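Local coordinates for transcription initiation factor IIB (Methanocaldococcus vulcanius, PDB 5O9I), which is a transcription factor IIB mini-intein of the Hint fold, which probably excises itself and joins its flanking sequences by protein splicing, at residues R92-H97 with G170-L175. Sequence-based numbering, arbitrary orientation.
Sequences RVTGSH and GYAYDL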
loop_
_atom_site.group_PDB
_atom_site.type_symbol
_atom_site.label_atom_id
_atom_site.label_comp_id
_atom_site.label_asym_id
_atom_site.label_seq_id
_atom_site.Cartn_x
_atom_site.Cartn_y
_atom_site.Cartn_z
ATOM N N ARG A 92 -3.156 -1.364 8.363
ATOM C CA ARG A 92 -2.630 -2.635 8.841
ATOM C C ARG A 92 -1.785 -3.292 7.755
ATOM O O ARG A 92 -2.275 -3.534 6.653
ATOM C CB ARG A 92 -3.751 -3.583 9.241
ATOM C CG ARG A 92 -4.804 -2.991 10.185
ATOM C CD ARG A 92 -5.188 -3.929 11.309
ATOM N NE ARG A 92 -6.654 -4.089 11.396
ATOM C CZ ARG A 92 -7.312 -5.242 11.615
ATOM N NH1 ARG A 92 -6.670 -6.412 11.780
ATOM N NH2 ARG A 92 -8.645 -5.225 11.645
ATOM N N VAL A 93 -0.543 -3.611 8.081
ATOM C CA VAL A 93 0.360 -4.202 7.109
ATOM C C VAL A 93 1.332 -5.224 7.710
ATOM O O VAL A 93 1.460 -5.343 8.915
ATOM C CB VAL A 93 1.169 -3.105 6.397
ATOM C CG1 VAL A 93 0.340 -2.439 5.326
ATOM C CG2 VAL A 93 1.669 -2.070 7.399
ATOM N N THR A 94 2.002 -5.949 6.826
ATOM C CA THR A 94 2.997 -6.951 7.183
ATOM C C THR A 94 4.250 -6.212 7.683
ATOM O O THR A 94 4.662 -5.177 7.120
ATOM C CB THR A 94 3.280 -7.836 5.936
ATOM O OG1 THR A 94 2.212 -8.767 5.762
ATOM C CG2 THR A 94 4.531 -8.582 6.014
ATOM N N GLY A 95 4.844 -6.728 8.754
ATOM C CA GLY A 95 6.076 -6.162 9.319
ATOM C C GLY A 95 7.297 -6.225 8.426
ATOM O O GLY A 95 8.195 -5.406 8.552
ATOM N N SER A 96 7.343 -7.222 7.556
ATOM C CA SER A 96 8.399 -7.337 6.534
ATOM C C SER A 96 8.327 -6.299 5.418
ATOM O O SER A 96 9.359 -5.918 4.894
ATOM C CB SER A 96 8.336 -8.696 5.843
ATOM O OG SER A 96 7.318 -8.684 4.838
ATOM N N HIS A 97 7.107 -5.887 5.047
ATOM C CA HIS A 97 6.865 -4.987 3.906
ATOM C C HIS A 97 7.328 -3.574 4.283
ATOM O O HIS A 97 7.711 -3.341 5.417
ATOM C CB HIS A 97 5.368 -5.034 3.536
ATOM C CG HIS A 97 5.015 -4.340 2.253
ATOM N ND1 HIS A 97 4.365 -3.123 2.221
ATOM C CD2 HIS A 97 5.241 -4.679 0.959
ATOM C CE1 HIS A 97 4.220 -2.737 0.966
ATOM N NE2 HIS A 97 4.730 -3.666 0.180
ATOM N N GLY A 170 -7.688 -13.901 7.038
ATOM C CA GLY A 170 -6.268 -14.319 7.115
ATOM C C GLY A 170 -5.474 -14.415 5.811
ATOM O O GLY A 170 -5.072 -15.459 5.390
ATOM N N TYR A 171 -5.298 -13.289 5.148
ATOM C CA TYR A 171 -4.674 -13.198 3.834
ATOM C C TYR A 171 -4.178 -11.789 3.782
ATOM O O TYR A 171 -4.903 -10.871 4.158
ATOM C CB TYR A 171 -5.692 -13.359 2.681
ATOM C CG TYR A 171 -5.697 -14.668 1.904
ATOM C CD1 TYR A 171 -6.480 -14.788 0.770
ATOM C CD2 TYR A 171 -4.915 -15.779 2.256
ATOM C CE1 TYR A 171 -6.515 -15.965 0.032
ATOM C CE2 TYR A 171 -4.945 -16.956 1.511
ATOM C CZ TYR A 171 -5.728 -17.036 0.374
ATOM O OH TYR A 171 -5.779 -18.236 -0.334
ATOM N N ALA A 172 -2.950 -11.632 3.313
ATOM C CA ALA A 172 -2.363 -10.345 3.006
ATOM C C ALA A 172 -2.283 -10.249 1.498
ATOM O O ALA A 172 -2.274 -11.235 0.829
ATOM C CB ALA A 172 -0.984 -10.220 3.629
ATOM N N TYR A 173 -2.256 -9.032 0.993
ATOM C CA TYR A 173 -2.436 -8.729 -0.414
ATOM C C TYR A 173 -1.302 -7.834 -0.933
ATOM O O TYR A 173 -0.656 -7.165 -0.152
ATOM C CB TYR A 173 -3.791 -8.050 -0.579
ATOM C CG TYR A 173 -4.896 -9.047 -0.376
ATOM C CD1 TYR A 173 -5.307 -9.871 -1.415
ATOM C CD2 TYR A 173 -5.504 -9.237 0.880
ATOM C CE1 TYR A 173 -6.321 -10.832 -1.242
ATOM C CE2 TYR A 173 -6.493 -10.203 1.064
ATOM C CZ TYR A 173 -6.907 -10.993 -0.014
ATOM O OH TYR A 173 -7.896 -11.949 0.150
ATOM N N ASP A 174 -1.050 -7.847 -2.241
ATOM C CA ASP A 174 -0.171 -6.856 -2.831
ATOM C C ASP A 174 -0.420 -6.585 -4.290
ATOM O O ASP A 174 -1.195 -7.308 -4.924
ATOM C CB ASP A 174 1.314 -7.181 -2.622
ATOM C CG ASP A 174 2.083 -5.933 -2.138
ATOM O OD1 ASP A 174 2.253 -4.952 -2.913
ATOM O OD2 ASP A 174 2.364 -5.889 -0.909
ATOM N N LEU A 175 0.190 -5.488 -4.778
ATOM C CA LEU A 175 0.097 -5.041 -6.157
ATOM C C LEU A 175 1.507 -4.814 -6.684
ATOM O O LEU A 175 2.386 -4.342 -5.968
ATOM C CB LEU A 175 -0.616 -3.683 -6.240
ATOM C CG LEU A 175 -1.993 -3.490 -5.598
ATOM C CD1 LEU A 175 -2.367 -2.022 -5.573
ATOM C CD2 LEU A 175 -3.074 -4.252 -6.324
#
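The imidazole of H97 and the carboxylate of D174 meet obliquely, their planes 54° apart. H97 NE2 lies 3.4 Å from D174 OD2, and H97 CD2 is nearly as near to that oxygen at 3.6 Å, but the angle is too poor for a hydrogen bond. With CG anti to the backbone N (chi1 -171°), the ring extends from the turn of 94-97 toward the strand. The other carboxylate oxygen is engaged: L175 N donates to D174 OD1 on its anti side at 2.8 Å, 29° out of the carboxylate plane, which restrains the group's rotation. Further along, T94 OG1 rests 4.1 Å from A172 CB, a light van der Waals contact to which a small methyl seems suited. A5 bridges the two segments, with a backbone bond to T94 and a weak one from its N to D174 OD2. A leucine in place of D174 lacks both oxygens and would probably leave L175 N and A5 N without these partners and H97 beside hydrocarbon. The loop after strand 89-93 thus meets strand 171-176, which pairs antiparallel with 71-76 and 6-7. The TGSH sequence fits the TxxH motif of inteins, consistent with a splicing centre here: histidine and aspartate stand close without a direct bond, while D174 spends its oxygens on L175 N and, weakly, A5 N.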